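Local coordinates for beta-lactamase-related domain-containing protein (PDB 5TGF) that is a putative beta-lactamase of the serine beta-lactamase and penicillin-binding-protein family, probably a hydrolase, and can bind calcium, at residues Tyr8-Leu13 with Ser38-Lys43; Lys298-Tyr303 with Thr332-Val337. All blocks are in the same frame, centred on the assembly; numbering follows the deposited sequence.

Contact 1. Residues Tyr8-Leu13 with Ser38-Lys43; sequences YDFTPL and SVLFEK
In the beta-lactamase fold a helix from the N-terminus packs on a face of the central antiparallel sheet, and here Tyr8 and Phe10, just before helix 11-22, and Leu13 in its first turn meet Leu40 and Phe41 on the outermost strand 38-46. The contact is entirely apolar. Its middle is the Phe10 ring, which lies flat over the beginning of the Phe41 side chain: Phe41 CB stands 3.7 Å from the Phe10 ring centroid, almost straight above its centre. The two rings are nearly parallel, at 11°, but run past each other in opposite directions, so that their centroids are 5.1 Å apart and they overlap very little. Phe41 CD1 instead comes under Phe10 CB, at 3.5 Å. The Phe41 ring owes this place to its first torsion (chi1 -174°), which sets CG anti to the backbone N and brings the ring within reach of Leu13, whose CD2 lies 3.8 Å from Phe41 CD2.

Two consecutive strand residues can face the same segment because Leu40 and Phe41 form a classic beta bulge opposite Val33 of strand 28-35. From the bulge, Leu40 CB touches Phe10 CE2 at 3.7 Å, while its CD1 methyl sits over a face of the Tyr8 ring, displaced toward the rim and 3.5 Å from Tyr8 CE2. Asp9, which does not touch the strand, shapes the helix start in an Asx turn: its OD1 accepts both the Thr11 backbone N and, through the syn lone pair, Thr11 OG1 at 2.7 Å. Phe10 follows as the N-cap residue. On the other face of Phe10 packs Ile336 of helix 328-337, touching Leu13 as well, and further along the strand Lys43 forms a salt bridge with Asp14.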
ATOM      1  N   TYR A   8      -3.985 -26.980 -11.175  1.00 42.98           N
ATOM      2  CA  TYR A   8      -4.514 -26.661  -9.864  1.00 33.98           C
ATOM      3  C   TYR A   8      -6.012 -26.604  -9.929  1.00 30.44           C
ATOM      4  O   TYR A   8      -6.561 -26.359 -11.004  1.00 31.53           O
ATOM      5  CB  TYR A   8      -3.977 -25.293  -9.452  1.00 34.04           C
ATOM      6  CG  TYR A   8      -2.471 -25.224  -9.505  1.00 28.74           C
ATOM      7  CD1 TYR A   8      -1.719 -25.619  -8.425  1.00 26.96           C
ATOM      8  CD2 TYR A   8      -1.807 -24.795 -10.652  1.00 31.40           C
ATOM      9  CE1 TYR A   8      -0.337 -25.550  -8.447  1.00 28.47           C
ATOM     10  CE2 TYR A   8      -0.420 -24.708 -10.673  1.00 32.63           C
ATOM     11  CZ  TYR A   8       0.294 -25.088  -9.551  1.00 29.07           C
ATOM     12  OH  TYR A   8       1.660 -25.057  -9.546  1.00 33.41           O
ATOM     13  N   ASP A   9      -6.686 -26.800  -8.800  1.00 25.90           N
ATOM     14  CA  ASP A   9      -8.136 -26.610  -8.765  1.00 25.74           C
ATOM     15  C   ASP A   9      -8.494 -25.314  -8.036  1.00 24.78           C
ATOM     16  O   ASP A   9      -8.408 -25.262  -6.822  1.00 21.24           O
ATOM     17  CB  ASP A   9      -8.824 -27.813  -8.103  1.00 28.89           C
ATOM     18  CG  ASP A   9     -10.346 -27.701  -8.080  1.00 32.60           C
ATOM     19  OD1 ASP A   9     -10.952 -26.724  -8.595  1.00 30.87           O
ATOM     20  OD2 ASP A   9     -10.954 -28.617  -7.491  1.00 35.63           O
ATOM     21  N   PHE A  10      -8.916 -24.290  -8.790  1.00 22.67           N
ATOM     22  CA  PHE A  10      -9.234 -22.967  -8.223  1.00 22.71           C
ATOM     23  C   PHE A  10     -10.704 -22.776  -7.807  1.00 21.39           C
ATOM     24  O   PHE A  10     -11.086 -21.704  -7.400  1.00 22.50           O
ATOM     25  CB  PHE A  10      -8.794 -21.861  -9.189  1.00 21.74           C
ATOM     26  CG  PHE A  10      -7.357 -21.495  -9.041  1.00 21.91           C
ATOM     27  CD1 PHE A  10      -6.970 -20.551  -8.092  1.00 19.46           C
ATOM     28  CD2 PHE A  10      -6.391 -22.166  -9.744  1.00 22.00           C
ATOM     29  CE1 PHE A  10      -5.635 -20.281  -7.865  1.00 20.49           C
ATOM     30  CE2 PHE A  10      -5.051 -21.875  -9.554  1.00 24.62           C
ATOM     31  CZ  PHE A  10      -4.670 -20.942  -8.580  1.00 21.93           C
ATOM     32  N   THR A  11     -11.498 -23.842  -7.809  1.00 21.40           N
ATOM     33  CA  THR A  11     -12.862 -23.776  -7.358  1.00 22.44           C
ATOM     34  C   THR A  11     -13.069 -23.139  -5.974  1.00 21.63           C
ATOM     35  O   THR A  11     -14.002 -22.363  -5.806  1.00 20.92           O
ATOM     36  CB  THR A  11     -13.499 -25.185  -7.349  1.00 26.77           C
ATOM     37  OG1 THR A  11     -13.460 -25.687  -8.673  1.00 29.06           O
ATOM     38  CG2 THR A  11     -14.922 -25.132  -6.892  1.00 29.28           C
ATOM     39  N   PRO A  12     -12.251 -23.503  -4.969  1.00 23.28           N
ATOM     40  CA  PRO A  12     -12.522 -22.912  -3.660  1.00 22.57           C
ATOM     41  C   PRO A  12     -12.386 -21.355  -3.660  1.00 22.96           C
ATOM     42  O   PRO A  12     -13.142 -20.663  -2.967  1.00 24.13           O
ATOM     43  CB  PRO A  12     -11.489 -23.574  -2.755  1.00 24.78           C
ATOM     44  CG  PRO A  12     -11.111 -24.832  -3.463  1.00 25.87           C
ATOM     45  CD  PRO A  12     -11.138 -24.470  -4.908  1.00 25.01           C
ATOM     46  N   LEU A  13     -11.446 -20.820  -4.438  1.00 19.01           N
ATOM     47  CA  LEU A  13     -11.284 -19.368  -4.530  1.00 19.45           C
ATOM     48  C   LEU A  13     -12.481 -18.756  -5.260  1.00 19.72           C
ATOM     49  O   LEU A  13     -13.077 -17.783  -4.804  1.00 15.42           O
ATOM     50  CB  LEU A  13      -9.984 -19.031  -5.255  1.00 19.46           C
ATOM     51  CG  LEU A  13      -9.659 -17.559  -5.458  1.00 20.18           C
ATOM     52  CD1 LEU A  13      -9.487 -16.902  -4.097  1.00 24.47           C
ATOM     53  CD2 LEU A  13      -8.399 -17.383  -6.303  1.00 20.34           C
ATOM     54  N   SER A  38       3.634 -17.712 -14.345  1.00 30.85           N
ATOM     55  CA  SER A  38       2.512 -18.162 -15.173  1.00 32.62           C
ATOM     56  C   SER A  38       1.219 -17.701 -14.515  1.00 26.08           C
ATOM     57  O   SER A  38       1.005 -17.955 -13.336  1.00 24.27           O
ATOM     58  CB  SER A  38       2.476 -19.697 -15.276  1.00 33.32           C
ATOM     59  OG  SER A  38       3.736 -20.215 -15.627  1.00 39.24           O
ATOM     60  N   VAL A  39       0.294 -17.206 -15.313  1.00 24.67           N
ATOM     61  CA  VAL A  39      -1.014 -16.852 -14.800  1.00 24.73           C
ATOM     62  C   VAL A  39      -1.825 -18.114 -14.486  1.00 26.13           C
ATOM     63  O   VAL A  39      -2.224 -18.825 -15.392  1.00 27.69           O
ATOM     64  CB  VAL A  39      -1.771 -15.952 -15.790  1.00 24.41           C
ATOM     65  CG1 VAL A  39      -3.191 -15.716 -15.317  1.00 26.03           C
ATOM     66  CG2 VAL A  39      -1.036 -14.626 -15.953  1.00 24.81           C
ATOM     67  N   LEU A  40      -2.096 -18.382 -13.214  1.00 21.05           N
ATOM     68  CA  LEU A  40      -2.845 -19.593 -12.816  1.00 21.72           C
ATOM     69  C   LEU A  40      -4.346 -19.406 -12.806  1.00 22.50           C
ATOM     70  O   LEU A  40      -5.087 -20.363 -12.948  1.00 19.98           O
ATOM     71  CB  LEU A  40      -2.418 -20.068 -11.430  1.00 23.19           C
ATOM     72  CG  LEU A  40      -0.969 -20.503 -11.233  1.00 26.73           C
ATOM     73  CD1 LEU A  40      -0.897 -21.330  -9.959  1.00 26.78           C
ATOM     74  CD2 LEU A  40      -0.422 -21.301 -12.421  1.00 25.08           C
ATOM     75  N   PHE A  41      -4.805 -18.195 -12.535  1.00 20.52           N
ATOM     76  CA  PHE A  41      -6.221 -17.928 -12.400  1.00 20.34           C
ATOM     77  C   PHE A  41      -6.460 -16.449 -12.627  1.00 20.81           C
ATOM     78  O   PHE A  41      -5.785 -15.614 -12.044  1.00 19.87           O
ATOM     79  CB  PHE A  41      -6.717 -18.356 -11.018  1.00 21.10           C
ATOM     80  CG  PHE A  41      -8.196 -18.236 -10.853  1.00 20.82           C
ATOM     81  CD1 PHE A  41      -9.059 -19.158 -11.444  1.00 20.61           C
ATOM     82  CD2 PHE A  41      -8.740 -17.211 -10.109  1.00 19.20           C
ATOM     83  CE1 PHE A  41     -10.437 -19.027 -11.278  1.00 23.20           C
ATOM     84  CE2 PHE A  41     -10.105 -17.082  -9.953  1.00 20.60           C
ATOM     85  CZ  PHE A  41     -10.954 -17.999 -10.513  1.00 20.52           C
ATOM     86  N   GLU A  42      -7.422 -16.144 -13.504  1.00 21.67           N
ATOM     87  CA  GLU A  42      -7.754 -14.762 -13.853  1.00 23.41           C
ATOM     88  C   GLU A  42      -9.207 -14.729 -14.268  1.00 22.18           C
ATOM     89  O   GLU A  42      -9.615 -15.485 -15.146  1.00 22.88           O
ATOM     90  CB  GLU A  42      -6.860 -14.267 -14.993  1.00 28.67           C
ATOM     91  CG  GLU A  42      -6.838 -12.762 -15.193  1.00 35.88           C
ATOM     92  CD  GLU A  42      -5.774 -12.322 -16.195  1.00 46.12           C
ATOM     93  OE1 GLU A  42      -5.653 -12.948 -17.273  1.00 48.41           O
ATOM     94  OE2 GLU A  42      -5.029 -11.364 -15.892  1.00 58.50           O
ATOM     95  N   LYS A  43     -10.009 -13.893 -13.609  1.00 18.76           N
ATOM     96  CA  LYS A  43     -11.454 -13.920 -13.789  1.00 19.60           C
ATOM     97  C   LYS A  43     -12.049 -12.602 -13.357  1.00 20.87           C
ATOM     98  O   LYS A  43     -11.608 -12.001 -12.353  1.00 17.89           O
ATOM     99  CB  LYS A  43     -12.087 -15.019 -12.953  1.00 21.89           C
ATOM    100  CG  LYS A  43     -13.570 -15.205 -13.232  1.00 24.90           C
ATOM    101  CD  LYS A  43     -14.135 -16.453 -12.591  1.00 27.77           C
ATOM    102  CE  LYS A  43     -15.616 -16.559 -12.879  1.00 29.32           C
ATOM    103  NZ  LYS A  43     -16.240 -17.688 -12.127  1.00 31.41           N
TER

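Contact 2. Residues Lys298-Tyr303 with Thr332-Val337; sequences KRDGVY and TVTKIV
Asp300 and Thr334 make the close part of this contact, in which the turn between strands 293-297 and 302-307 meets the C-terminal helix 328-337. The Thr334 hydroxyl donates to the carboxylate, its OG1 lying 2.6 Å from Asp300 OD2, which accepts through its syn lone pair, on the side of OD1. The two side chains cross at about a right angle, and with Asp300 CG anti to its own carbonyl carbon (chi1 -62°) the carboxylate is held out toward the helix. This grip lies where the contact nears solvent: Thr334 is partly exposed, and the next residue, Lys335, points away from the turn.

On the buried side the valines are more widely spaced. Val302 CG1 and Val333 CG1 are 4.2 Å apart, Val302 CG2 and Val337 CG2 4.3 Å, and Val337 CG2 also comes within 4.1 Å of Asp300 CB, against the root of the carboxylate. Other side chains help to pack this side: Trp295 touches both Val302 and Val333, and Lys35 lies against Val302 and Val337. The turn itself is shaped by a G1 beta bulge, in which Gly301, with positive phi (69°), and Val302 both face Asn297; Asn297 OD1 accepts a hydrogen bond from the backbone N of Asp300.

Asp300 OD1 is bonded to Asn338 ND2, which also meets Thr334 O. Ser330 O, one turn back, is a second acceptor near Thr334 OG1, so the single hydroxyl hydrogen is probably shared. Each oxygen of this buried carboxylate thus has a neutral donor, which would help to stabilise the ionised form against the cost of burial, and both donors come from the last residues of the chain, linking the turn to the C-terminal helix by polar bonds as well as by the valines.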
ATOM      1  N   LYS A 298       6.277 -15.203  -1.055  1.00 15.24           N
ATOM      2  CA  LYS A 298       7.537 -15.676  -1.635  1.00 19.48           C
ATOM      3  C   LYS A 298       7.719 -17.190  -1.531  1.00 22.97           C
ATOM      4  O   LYS A 298       8.406 -17.765  -2.339  1.00 20.56           O
ATOM      5  CB  LYS A 298       8.729 -14.961  -1.022  1.00 23.02           C
ATOM      6  CG  LYS A 298       8.721 -13.460  -1.280  1.00 24.15           C
ATOM      7  CD  LYS A 298       9.945 -12.809  -0.679  1.00 30.67           C
ATOM      8  CE  LYS A 298       9.713 -11.324  -0.462  1.00 35.49           C
ATOM      9  NZ  LYS A 298      10.986 -10.613  -0.240  1.00 43.00           N
ATOM     10  N   ARG A 299       7.155 -17.810  -0.506  1.00 20.65           N
ATOM     11  CA  ARG A 299       7.247 -19.243  -0.350  1.00 22.78           C
ATOM     12  C   ARG A 299       6.414 -19.988  -1.382  1.00 22.75           C
ATOM     13  O   ARG A 299       6.896 -20.972  -1.930  1.00 23.18           O
ATOM     14  CB  ARG A 299       6.819 -19.646   1.047  1.00 23.97           C
ATOM     15  CG  ARG A 299       7.866 -19.261   2.075  1.00 27.49           C
ATOM     16  CD  ARG A 299       7.741 -20.139   3.298  1.00 29.79           C
ATOM     17  NE  ARG A 299       8.684 -19.723   4.328  1.00 29.26           N
ATOM     18  CZ  ARG A 299       8.556 -20.039   5.606  1.00 30.90           C
ATOM     19  NH1 ARG A 299       7.517 -20.782   6.000  1.00 27.08           N
ATOM     20  NH2 ARG A 299       9.472 -19.619   6.478  1.00 32.51           N
ATOM     21  N   ASP A 300       5.215 -19.485  -1.678  1.00 23.50           N
ATOM     22  CA  ASP A 300       4.379 -19.993  -2.788  1.00 22.36           C
ATOM     23  C   ASP A 300       4.939 -19.647  -4.166  1.00 22.01           C
ATOM     24  O   ASP A 300       4.559 -20.255  -5.131  1.00 20.93           O
ATOM     25  CB  ASP A 300       2.965 -19.422  -2.737  1.00 22.07           C
ATOM     26  CG  ASP A 300       2.201 -19.791  -1.471  1.00 27.39           C
ATOM     27  OD1 ASP A 300       2.584 -20.803  -0.845  1.00 27.57           O
ATOM     28  OD2 ASP A 300       1.210 -19.061  -1.130  1.00 25.20           O
ATOM     29  N   GLY A 301       5.759 -18.609  -4.253  1.00 20.85           N
ATOM     30  CA  GLY A 301       6.176 -18.034  -5.528  1.00 22.99           C
ATOM     31  C   GLY A 301       5.040 -17.311  -6.262  1.00 22.15           C
ATOM     32  O   GLY A 301       4.988 -17.316  -7.495  1.00 19.87           O
ATOM     33  N   VAL A 302       4.130 -16.720  -5.487  1.00 16.95           N
ATOM     34  CA  VAL A 302       2.892 -16.160  -5.981  1.00 18.65           C
ATOM     35  C   VAL A 302       2.867 -14.624  -5.834  1.00 18.67           C
ATOM     36  O   VAL A 302       3.334 -14.067  -4.814  1.00 15.98           O
ATOM     37  CB  VAL A 302       1.688 -16.774  -5.219  1.00 18.27           C
ATOM     38  CG1 VAL A 302       0.475 -15.914  -5.348  1.00 20.54           C
ATOM     39  CG2 VAL A 302       1.362 -18.180  -5.728  1.00 19.43           C
ATOM     40  N   TYR A 303       2.332 -13.948  -6.847  1.00 18.50           N
ATOM     41  CA  TYR A 303       1.732 -12.635  -6.632  1.00 17.94           C
ATOM     42  C   TYR A 303       0.304 -12.600  -7.180  1.00 16.73           C
ATOM     43  O   TYR A 303      -0.045 -13.352  -8.093  1.00 17.07           O
ATOM     44  CB  TYR A 303       2.618 -11.504  -7.157  1.00 18.87           C
ATOM     45  CG  TYR A 303       2.874 -11.528  -8.649  1.00 20.28           C
ATOM     46  CD1 TYR A 303       2.075 -10.805  -9.501  1.00 20.93           C
ATOM     47  CD2 TYR A 303       3.949 -12.227  -9.189  1.00 19.84           C
ATOM     48  CE1 TYR A 303       2.270 -10.812 -10.858  1.00 20.87           C
ATOM     49  CE2 TYR A 303       4.195 -12.200 -10.562  1.00 22.70           C
ATOM     50  CZ  TYR A 303       3.327 -11.493 -11.384  1.00 20.98           C
ATOM     51  OH  TYR A 303       3.472 -11.455 -12.746  1.00 22.49           O
ATOM     52  N   THR A 332      -6.387 -19.007   0.808  1.00 16.85           N
ATOM     53  CA  THR A 332      -7.028 -19.973  -0.097  1.00 14.82           C
ATOM     54  C   THR A 332      -6.112 -20.291  -1.278  1.00 16.94           C
ATOM     55  O   THR A 332      -5.976 -21.463  -1.692  1.00 18.66           O
ATOM     56  CB  THR A 332      -8.397 -19.468  -0.552  1.00 15.11           C
ATOM     57  OG1 THR A 332      -9.223 -19.135   0.578  1.00 14.13           O
ATOM     58  CG2 THR A 332      -9.146 -20.518  -1.404  1.00 16.88           C
ATOM     59  N   VAL A 333      -5.411 -19.296  -1.794  1.00 14.77           N
ATOM     60  CA  VAL A 333      -4.386 -19.551  -2.824  1.00 14.79           C
ATOM     61  C   VAL A 333      -3.254 -20.439  -2.308  1.00 18.56           C
ATOM     62  O   VAL A 333      -2.815 -21.381  -2.983  1.00 17.99           O
ATOM     63  CB  VAL A 333      -3.858 -18.261  -3.461  1.00 13.30           C
ATOM     64  CG1 VAL A 333      -2.647 -18.485  -4.334  1.00 13.91           C
ATOM     65  CG2 VAL A 333      -4.960 -17.567  -4.258  1.00 14.55           C
ATOM     66  N   THR A 334      -2.806 -20.176  -1.090  1.00 17.42           N
ATOM     67  CA  THR A 334      -1.744 -20.991  -0.499  1.00 18.57           C
ATOM     68  C   THR A 334      -2.157 -22.459  -0.424  1.00 16.62           C
ATOM     69  O   THR A 334      -1.409 -23.318  -0.843  1.00 18.84           O
ATOM     70  CB  THR A 334      -1.328 -20.444   0.898  1.00 19.97           C
ATOM     71  OG1 THR A 334      -0.616 -19.214   0.724  1.00 18.82           O
ATOM     72  CG2 THR A 334      -0.410 -21.425   1.605  1.00 20.66           C
ATOM     73  N   LYS A 335      -3.383 -22.709  -0.020  1.00 17.08           N
ATOM     74  CA  LYS A 335      -3.925 -24.081  -0.005  1.00 21.54           C
ATOM     75  C   LYS A 335      -3.955 -24.682  -1.416  1.00 20.97           C
ATOM     76  O   LYS A 335      -3.489 -25.807  -1.631  1.00 20.38           O
ATOM     77  CB  LYS A 335      -5.309 -24.067   0.597  1.00 23.00           C
ATOM     78  CG  LYS A 335      -5.875 -25.415   1.013  1.00 29.73           C
ATOM     79  CD  LYS A 335      -7.256 -25.210   1.638  1.00 35.39           C
ATOM     80  CE  LYS A 335      -7.703 -26.374   2.513  1.00 39.85           C
ATOM     81  NZ  LYS A 335      -7.304 -27.698   1.955  1.00 38.25           N
ATOM     82  N   ILE A 336      -4.440 -23.897  -2.385  1.00 19.73           N
ATOM     83  CA  ILE A 336      -4.639 -24.391  -3.736  1.00 17.47           C
ATOM     84  C   ILE A 336      -3.325 -24.754  -4.392  1.00 18.57           C
ATOM     85  O   ILE A 336      -3.220 -25.826  -5.019  1.00 23.97           O
ATOM     86  CB  ILE A 336      -5.451 -23.395  -4.607  1.00 17.69           C
ATOM     87  CG1 ILE A 336      -6.904 -23.370  -4.152  1.00 17.79           C
ATOM     88  CG2 ILE A 336      -5.351 -23.747  -6.085  1.00 19.15           C
ATOM     89  CD1 ILE A 336      -7.641 -22.128  -4.574  1.00 18.26           C
ATOM     90  N   VAL A 337      -2.329 -23.889  -4.303  1.00 19.55           N
ATOM     91  CA  VAL A 337      -1.116 -24.091  -5.082  1.00 20.59           C
ATOM     92  C   VAL A 337      -0.161 -25.069  -4.417  1.00 24.95           C
ATOM     93  O   VAL A 337       0.830 -25.439  -5.018  1.00 27.22           O
ATOM     94  CB  VAL A 337      -0.344 -22.802  -5.460  1.00 24.86           C
ATOM     95  CG1 VAL A 337      -1.238 -21.811  -6.195  1.00 26.33           C
ATOM     96  CG2 VAL A 337       0.273 -22.121  -4.247  1.00 24.29           C
TER

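Contacts 1 and 2 follow one another along the chain, the first closing before the second opens, yet their centres are only about 11 Å apart. Both bring a terminal helix to the same antiparallel sheet, and helix 328-337 joins them: Leu40 CD1 of contact 1 lies 3.8 Å from Val337 CG1 of contact 2, and Asp9 O is 3.5 Å from Ile336 CG2. Tyr8 CE1 likewise packs at 3.6 Å from Val337 O, while Leu13 touches Val333. The two ends of the protein therefore share one layer on the sheet, away from calcium-binding Val72, Thr75 and Leu77; Ser58 and Lys61, which resemble the SxxK motif of serine beta-lactamases, take no part in either contact.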